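Local coordinates for adhesin (Streptococcus sanguinis SK1 = NCTC 7863, PDB 6VU6), which probably mediates bacterial attachment to host surfaces by binding sialylated glycans through two Siglec-like domains, each followed in the chain by an atypical Rib domain, at residues R202-F207 with S307-E312; L226-N231 with V301-A306; L138-N143 with T197-R202. All coordinates share one frame; numbering follows the deposited sequence.

Contact 1: R202-F207 with S307-E312; sequences RVAPVF and SGLTSE. With CA (calcium ion), chain I.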
# COMPACT_ATOMS: atom_id res chain seq x y z
N ARG A 202 11.65 17.68 -7.62
CA ARG A 202 11.68 18.69 -8.71
C ARG A 202 10.35 18.83 -9.44
O ARG A 202 10.24 19.67 -10.27
CB ARG A 202 12.58 18.11 -9.79
CG ARG A 202 13.85 18.87 -10.05
CD ARG A 202 14.24 18.22 -11.34
NE ARG A 202 14.80 16.96 -10.94
CZ ARG A 202 14.85 15.87 -11.66
NH1 ARG A 202 14.33 15.82 -12.87
NH2 ARG A 202 15.38 14.80 -11.12
N VAL A 203 9.44 17.91 -9.23
CA VAL A 203 8.18 17.98 -10.00
C VAL A 203 6.99 18.14 -9.07
O VAL A 203 6.70 17.31 -8.36
CB VAL A 203 8.03 16.71 -10.82
CG1 VAL A 203 6.91 16.82 -11.81
CG2 VAL A 203 9.33 16.31 -11.48
N ALA A 204 6.26 19.22 -9.28
CA ALA A 204 5.02 19.54 -8.55
C ALA A 204 3.88 18.52 -8.81
O ALA A 204 3.91 17.77 -9.77
CB ALA A 204 4.60 20.93 -8.89
N PRO A 205 2.86 18.48 -7.95
CA PRO A 205 1.72 17.60 -8.13
C PRO A 205 0.93 17.83 -9.42
O PRO A 205 0.84 18.87 -9.88
CB PRO A 205 0.85 17.85 -6.90
CG PRO A 205 1.80 18.43 -5.93
CD PRO A 205 2.74 19.26 -6.77
N VAL A 206 0.47 16.73 -9.96
CA VAL A 206 -0.34 16.65 -11.19
C VAL A 206 -1.83 16.57 -10.85
O VAL A 206 -2.21 15.75 -10.01
CB VAL A 206 0.08 15.44 -12.04
CG1 VAL A 206 -0.86 15.22 -13.20
CG2 VAL A 206 1.52 15.51 -12.50
N PHE A 207 -2.62 17.44 -11.49
CA PHE A 207 -4.10 17.44 -11.41
C PHE A 207 -4.55 16.62 -12.60
O PHE A 207 -4.38 17.04 -13.68
CB PHE A 207 -4.63 18.87 -11.43
CG PHE A 207 -6.13 19.00 -11.36
CD1 PHE A 207 -6.90 18.07 -10.70
CD2 PHE A 207 -6.79 20.02 -12.00
CE1 PHE A 207 -8.27 18.18 -10.65
CE2 PHE A 207 -8.16 20.14 -11.95
CZ PHE A 207 -8.90 19.21 -11.29
N SER A 307 7.81 18.61 -0.01
CA SER A 307 8.96 19.47 -0.29
C SER A 307 8.58 20.92 -0.55
O SER A 307 9.43 21.69 -1.01
CB SER A 307 9.71 18.96 -1.51
OG SER A 307 9.12 19.49 -2.68
N GLY A 308 7.32 21.30 -0.31
CA GLY A 308 6.90 22.66 -0.59
C GLY A 308 6.79 23.05 -2.06
O GLY A 308 6.56 24.23 -2.34
N LEU A 309 6.94 22.12 -3.00
CA LEU A 309 6.73 22.46 -4.40
C LEU A 309 5.23 22.58 -4.68
O LEU A 309 4.45 21.70 -4.31
CB LEU A 309 7.35 21.40 -5.31
CG LEU A 309 8.38 21.79 -6.37
CD1 LEU A 309 8.35 20.78 -7.51
CD2 LEU A 309 8.18 23.22 -6.90
N THR A 310 4.84 23.78 -5.03
CA THR A 310 3.42 24.01 -5.31
C THR A 310 3.25 23.98 -6.82
O THR A 310 4.12 24.48 -7.47
CB THR A 310 2.97 25.33 -4.72
OG1 THR A 310 3.12 25.23 -3.32
CG2 THR A 310 1.53 25.63 -5.06
N SER A 311 2.18 23.40 -7.33
CA SER A 311 1.96 23.38 -8.78
C SER A 311 1.44 24.73 -9.28
O SER A 311 1.04 25.57 -8.50
CB SER A 311 0.99 22.33 -9.15
OG SER A 311 -0.27 22.64 -8.61
N GLU A 312 1.46 24.89 -10.59
CA GLU A 312 0.93 26.10 -11.20
C GLU A 312 -0.58 25.89 -11.26
O GLU A 312 -0.99 24.82 -11.57
CB GLU A 312 1.58 26.29 -12.56
CG GLU A 312 3.10 26.44 -12.49
CD GLU A 312 3.59 27.77 -11.94
OE1 GLU A 312 4.20 27.77 -10.91
OE2 GLU A 312 3.33 28.78 -12.53
CA CA I . 6.88 16.40 -5.87
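Val-203 O binds a calcium ion at 2.6 Å, while the carbonyl carbon of the same residue is pressed by the CD1 methyl of Leu-309, which stands 3.4 Å from Val-203 C. The six other ligand atoms come from Asp-201, Asp-230, Asn-231 and Asp-305, so one peptide serves at once as a metal ligand and as a surface for packing. No hydrogen bond joins 202-207 to 307-312, and what holds them is van der Waals contact, much of it between side-chain carbons and backbone. A single branch of Leu-309 does most of the touching: CD1 lies on the backbone and comes within 3.2 Å of Ala-204 N, a tight fit. The leucine's chi1 of -124° lies far from a staggered value and brings CD1 against the backbone of Val-203 and Ala-204. Further on, Ala-204 CB rests 3.6 Å from Ser-311 CA, and Ser-311 CB approaches Pro-205 O at 3.5 Å. The hydroxyl of Ser-311 sits between its own backbone N and carbonyl carbon (chi1 66°), where it is hydrogen-bonded to the backbone N of Ala-303. Around the contact, Val-206 pairs with Tyr-229 of strand 222-229 and Pro-205 packs on Ala-303. Loop 307-312 links the adjacent strands 296-305 and 314-321 of one sheet, and the contact lays it against the start of strand 206-207, an edge strand of the other sheet.

Contact 2: L226-N231 with V301-A306; sequences LHFYDN and VRATDA. With CA (calcium ion), chain I.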
# COMPACT_ATOMS: atom_id res chain seq x y z
N LEU A 226 -12.29 15.04 -7.80
CA LEU A 226 -11.07 15.55 -8.40
C LEU A 226 -9.88 14.75 -7.89
O LEU A 226 -9.78 14.47 -6.69
CB LEU A 226 -10.88 17.04 -8.08
CG LEU A 226 -11.68 18.04 -8.92
CD1 LEU A 226 -13.20 17.89 -8.74
CD2 LEU A 226 -11.26 19.45 -8.60
N HIS A 227 -8.97 14.42 -8.81
CA HIS A 227 -7.86 13.50 -8.56
C HIS A 227 -6.51 14.18 -8.74
O HIS A 227 -6.30 14.91 -9.71
CB HIS A 227 -7.95 12.29 -9.50
CG HIS A 227 -9.23 11.53 -9.36
ND1 HIS A 227 -10.41 11.93 -9.96
CD2 HIS A 227 -9.52 10.38 -8.70
CE1 HIS A 227 -11.37 11.06 -9.67
NE2 HIS A 227 -10.85 10.11 -8.90
N PHE A 228 -5.60 13.92 -7.79
CA PHE A 228 -4.24 14.43 -7.84
C PHE A 228 -3.28 13.32 -7.41
O PHE A 228 -3.58 12.53 -6.52
CB PHE A 228 -3.98 15.62 -6.91
CG PHE A 228 -5.08 16.63 -6.83
CD1 PHE A 228 -6.21 16.40 -6.05
CD2 PHE A 228 -4.95 17.86 -7.48
CE1 PHE A 228 -7.21 17.36 -5.95
CE2 PHE A 228 -5.95 18.83 -7.38
CZ PHE A 228 -7.08 18.57 -6.62
N TYR A 229 -2.10 13.30 -8.00
CA TYR A 229 -1.04 12.49 -7.42
C TYR A 229 0.24 13.31 -7.41
O TYR A 229 0.25 14.47 -7.83
CB TYR A 229 -0.88 11.16 -8.18
CG TYR A 229 -0.47 11.34 -9.61
CD1 TYR A 229 0.86 11.42 -9.96
CD2 TYR A 229 -1.42 11.41 -10.62
CE1 TYR A 229 1.25 11.58 -11.27
CE2 TYR A 229 -1.05 11.57 -11.92
CZ TYR A 229 0.29 11.65 -12.25
OH TYR A 229 0.68 11.81 -13.56
N ASP A 230 1.31 12.71 -6.93
CA ASP A 230 2.62 13.36 -6.95
C ASP A 230 3.66 12.28 -7.18
O ASP A 230 3.42 11.10 -6.90
CB ASP A 230 2.92 14.13 -5.65
CG ASP A 230 4.18 15.02 -5.75
OD1 ASP A 230 4.22 15.98 -6.56
OD2 ASP A 230 5.14 14.75 -5.00
N ASN A 231 4.82 12.70 -7.69
CA ASN A 231 5.93 11.76 -7.84
C ASN A 231 6.37 11.22 -6.49
O ASN A 231 6.71 10.04 -6.37
CB ASN A 231 7.09 12.42 -8.59
CG ASN A 231 7.64 13.65 -7.89
OD1 ASN A 231 6.92 14.37 -7.18
ND2 ASN A 231 8.91 13.92 -8.11
N VAL A 301 -7.11 25.42 -9.24
CA VAL A 301 -6.71 24.71 -8.04
C VAL A 301 -5.21 24.50 -8.09
O VAL A 301 -4.64 24.34 -9.18
CB VAL A 301 -7.47 23.37 -7.93
CG1 VAL A 301 -7.21 22.49 -9.17
CG2 VAL A 301 -7.12 22.65 -6.65
N ARG A 302 -4.54 24.56 -6.95
CA ARG A 302 -3.09 24.25 -6.83
C ARG A 302 -2.87 23.27 -5.66
O ARG A 302 -3.49 23.42 -4.66
CB ARG A 302 -2.29 25.51 -6.57
CG ARG A 302 -2.72 26.67 -7.42
CD ARG A 302 -1.52 27.48 -7.70
NE ARG A 302 -1.10 27.92 -6.41
CZ ARG A 302 -1.10 29.18 -6.08
NH1 ARG A 302 -1.48 30.05 -7.00
NH2 ARG A 302 -0.69 29.54 -4.88
N ALA A 303 -1.94 22.35 -5.84
CA ALA A 303 -1.56 21.38 -4.82
C ALA A 303 -0.07 21.47 -4.50
O ALA A 303 0.75 21.76 -5.38
CB ALA A 303 -1.93 19.96 -5.30
N THR A 304 0.27 21.22 -3.24
CA THR A 304 1.65 21.27 -2.75
C THR A 304 2.06 19.93 -2.15
O THR A 304 1.26 19.26 -1.50
CB THR A 304 1.80 22.39 -1.72
OG1 THR A 304 1.35 23.63 -2.30
CG2 THR A 304 3.26 22.56 -1.28
N ASP A 305 3.31 19.52 -2.39
CA ASP A 305 3.83 18.29 -1.81
C ASP A 305 4.63 18.61 -0.55
O ASP A 305 4.71 19.77 -0.12
CB ASP A 305 4.64 17.50 -2.86
CG ASP A 305 5.86 18.27 -3.40
OD1 ASP A 305 6.35 19.19 -2.70
OD2 ASP A 305 6.32 17.92 -4.52
N ALA A 306 5.24 17.59 0.07
CA ALA A 306 5.94 17.80 1.34
C ALA A 306 7.21 18.61 1.18
O ALA A 306 7.65 19.25 2.13
CB ALA A 306 6.24 16.46 2.02
CA CA I . 6.88 16.40 -5.87
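Asp-230 and Asp-305 meet across a calcium ion, which draws their carboxylates together where like charges would otherwise probably part. Asp-305 OD2 binds the calcium ion at 2.1 Å, whereas Asp-230 grips it with both oxygens, OD1 at 2.8 Å being the longer bond. Asn-231 OD1 adds a ligand at 2.4 Å. The two aspartate side chains cross at about a right angle, with carboxylate planes 72° apart, and the gap from Asp-230 OD2 to Asp-305 OD2 is 3.4 Å. Second-shell groups fix these acids: Ser-232 OG is hydrogen-bonded to Asp-230 OD2, and Asp-305 OD1, the oxygen not used for the metal, receives Leu-309 N and is also hydrogen-bonded to Ser-307 OG. Asp-230 extends its carboxylate away from its backbone N (chi1 -171°), which carries both oxygens across to the ion.

Towards the interior the touch is lighter, though well buried. The Phe-228 ring comes obliquely to Val-301, with CE2 4.1 Å from CG2, and its CD2 lies 4.3 Å from Ala-303 CB; no polar bond spans this half. Loosest is the partly exposed Asn-231, which apart from the shared ion barely reaches 301-306, its OD1 lying 4.5 Å from Asp-305 OD2.

The two strands belong to opposite sheets of a sandwich, and the touching parts, 228-231 and 301-305, run 31° apart. Phe-228 of strand 222-229 and Val-301 of strand 296-305 both pack on Val-238 of strand 235-239, and Phe-207 of strand 206-207 also packs against Val-301.

Contact 3: L138-N143 with T197-R202; sequences LTYVQN and TVDTDR. With CA (calcium ion), chain I.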
# COMPACT_ATOMS: atom_id res chain seq x y z
N LEU A 138 12.66 5.46 -2.99
CA LEU A 138 13.22 6.83 -2.93
C LEU A 138 12.34 7.76 -2.11
O LEU A 138 11.18 7.70 -2.24
CB LEU A 138 13.28 7.37 -4.35
CG LEU A 138 14.46 6.94 -5.19
CD1 LEU A 138 14.85 8.04 -6.13
CD2 LEU A 138 15.65 6.59 -4.33
N THR A 139 12.98 8.62 -1.35
CA THR A 139 12.36 9.72 -0.58
C THR A 139 12.69 11.01 -1.32
O THR A 139 13.85 11.26 -1.56
CB THR A 139 12.95 9.79 0.82
OG1 THR A 139 12.61 8.60 1.51
CG2 THR A 139 12.44 10.96 1.62
N TYR A 140 11.68 11.81 -1.66
CA TYR A 140 11.87 13.07 -2.41
C TYR A 140 11.95 14.24 -1.46
O TYR A 140 11.07 14.41 -0.70
CB TYR A 140 10.74 13.24 -3.43
CG TYR A 140 10.90 12.39 -4.65
CD1 TYR A 140 11.75 12.73 -5.67
CD2 TYR A 140 10.21 11.21 -4.77
CE1 TYR A 140 11.90 11.93 -6.78
CE2 TYR A 140 10.35 10.40 -5.86
CZ TYR A 140 11.18 10.76 -6.87
OH TYR A 140 11.27 9.93 -7.92
N VAL A 141 13.02 15.02 -1.54
CA VAL A 141 13.21 16.16 -0.61
C VAL A 141 13.39 17.51 -1.31
O VAL A 141 13.65 17.55 -2.48
CB VAL A 141 14.40 15.89 0.32
CG1 VAL A 141 14.29 14.55 0.99
CG2 VAL A 141 15.70 16.01 -0.45
N GLN A 142 13.27 18.56 -0.52
CA GLN A 142 13.42 19.97 -0.93
C GLN A 142 14.88 20.22 -1.30
O GLN A 142 15.10 20.89 -2.26
CB GLN A 142 13.08 20.90 0.23
CG GLN A 142 12.70 22.31 -0.18
CD GLN A 142 13.84 23.28 -0.09
OE1 GLN A 142 14.55 23.34 0.90
NE2 GLN A 142 14.02 24.06 -1.14
N ASN A 143 15.81 19.59 -0.61
CA ASN A 143 17.22 19.86 -0.86
C ASN A 143 18.03 18.62 -0.49
O ASN A 143 18.25 18.35 0.69
CB ASN A 143 17.67 21.09 -0.06
CG ASN A 143 19.17 21.35 -0.16
OD1 ASN A 143 19.90 20.72 -0.94
ND2 ASN A 143 19.64 22.30 0.64
N THR A 197 18.82 6.57 -1.85
CA THR A 197 17.83 6.88 -0.81
C THR A 197 17.02 8.15 -1.07
O THR A 197 15.89 8.16 -0.75
CB THR A 197 18.50 7.03 0.55
OG1 THR A 197 19.43 8.10 0.49
CG2 THR A 197 19.14 5.76 1.07
N VAL A 198 17.63 9.21 -1.58
CA VAL A 198 16.99 10.51 -1.70
C VAL A 198 17.21 11.09 -3.09
O VAL A 198 18.07 10.63 -3.86
CB VAL A 198 17.47 11.53 -0.63
CG1 VAL A 198 17.39 10.94 0.77
CG2 VAL A 198 18.88 12.00 -0.91
N ASP A 199 16.42 12.11 -3.41
CA ASP A 199 16.51 12.90 -4.63
C ASP A 199 15.72 14.18 -4.38
O ASP A 199 14.80 14.20 -3.57
CB ASP A 199 15.95 12.19 -5.87
CG ASP A 199 16.48 12.78 -7.19
OD1 ASP A 199 17.34 13.69 -7.18
OD2 ASP A 199 16.03 12.31 -8.27
N THR A 200 16.18 15.20 -5.06
CA THR A 200 15.59 16.51 -4.89
C THR A 200 14.25 16.48 -5.59
O THR A 200 14.11 16.10 -6.72
CB THR A 200 16.53 17.65 -5.26
OG1 THR A 200 15.67 18.75 -5.53
CG2 THR A 200 17.36 17.31 -6.46
N ASP A 201 13.31 16.90 -4.81
CA ASP A 201 11.94 16.94 -5.31
C ASP A 201 11.79 18.05 -6.36
O ASP A 201 11.74 19.15 -5.98
CB ASP A 201 11.06 17.18 -4.12
CG ASP A 201 9.70 16.80 -4.58
OD1 ASP A 201 9.44 16.87 -5.81
OD2 ASP A 201 8.81 16.42 -3.80
N ARG A 202 11.65 17.68 -7.62
CA ARG A 202 11.68 18.69 -8.71
C ARG A 202 10.35 18.83 -9.44
O ARG A 202 10.24 19.67 -10.27
CB ARG A 202 12.58 18.11 -9.79
CG ARG A 202 13.85 18.87 -10.05
CD ARG A 202 14.24 18.22 -11.34
NE ARG A 202 14.80 16.96 -10.94
CZ ARG A 202 14.85 15.87 -11.66
NH1 ARG A 202 14.33 15.82 -12.87
NH2 ARG A 202 15.38 14.80 -11.12
CA CA I . 6.88 16.40 -5.87
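Thr-139 and Val-141 use their backbone groups to bind 197-202 in a parallel ladder, and the donors and acceptors along it are taken up in turn. Thr-139 N gives a nearly straight bond to Thr-197 O at 3.0 Å (167°). Asp-199 N then reaches back to Thr-139 O, 3.3 Å away and bent to 139°, while Val-141 N closes on Asp-199 O at 2.8 Å. The last rung, from Asp-201 N to Val-141 O, is modelled so short that its length is doubtful. Three of the four accepting oxygens are also approached by CA-H groups, as where Val-198 CA stands 3.2 Å from Thr-139 O.

Asp-199 is held within its own segment: Thr-200 N donates to its OD1 at 2.8 Å, from above the carboxylate plane, and Arg-202 adds a long, weak ion pair to OD2. Thr-197 OG1 looks outside, hydrogen-bonded to Gly-178 O. Tyr-140 and Asp-199 lie side by side, ring and carboxylate planes 29° apart. On the other face Thr-139 and Val-198 cover Val-155 of helix 149-162.

Asp-201 grips the calcium ion with both oxygens, OD1 at 2.6 Å and OD2 at 2.8 Å. A ladder of backbone bonds thus ends in an acid whose charge the calcium ion, shared with two other aspartates, probably offsets in part, consistent with calcium stiffening the passage between the Rib and Siglec-like domains.

How the contacts relate
Along the chain contact 3 closes first, in the atypical Rib domain, and its last residue, Arg-202, opens contact 1; contact 2 lies wholly within the span that contact 1 brackets, in the second Siglec-like domain. Contacts 1 and 2 have centres about 7 Å apart and share a sheet through the neighbouring strands 206-207 and 222-229. Contact 3 stands about 13 Å from the centre of contact 1 and about 16 Å from that of contact 2. One calcium ion joins all three, gathering seven ligand atoms from both sides of the junction. Bound galactose and sialic acid lie about 11 and 13 Å from the side chain of Val-301, at the end of contact 2 away from the metal, which probably helps set domain orientation instead.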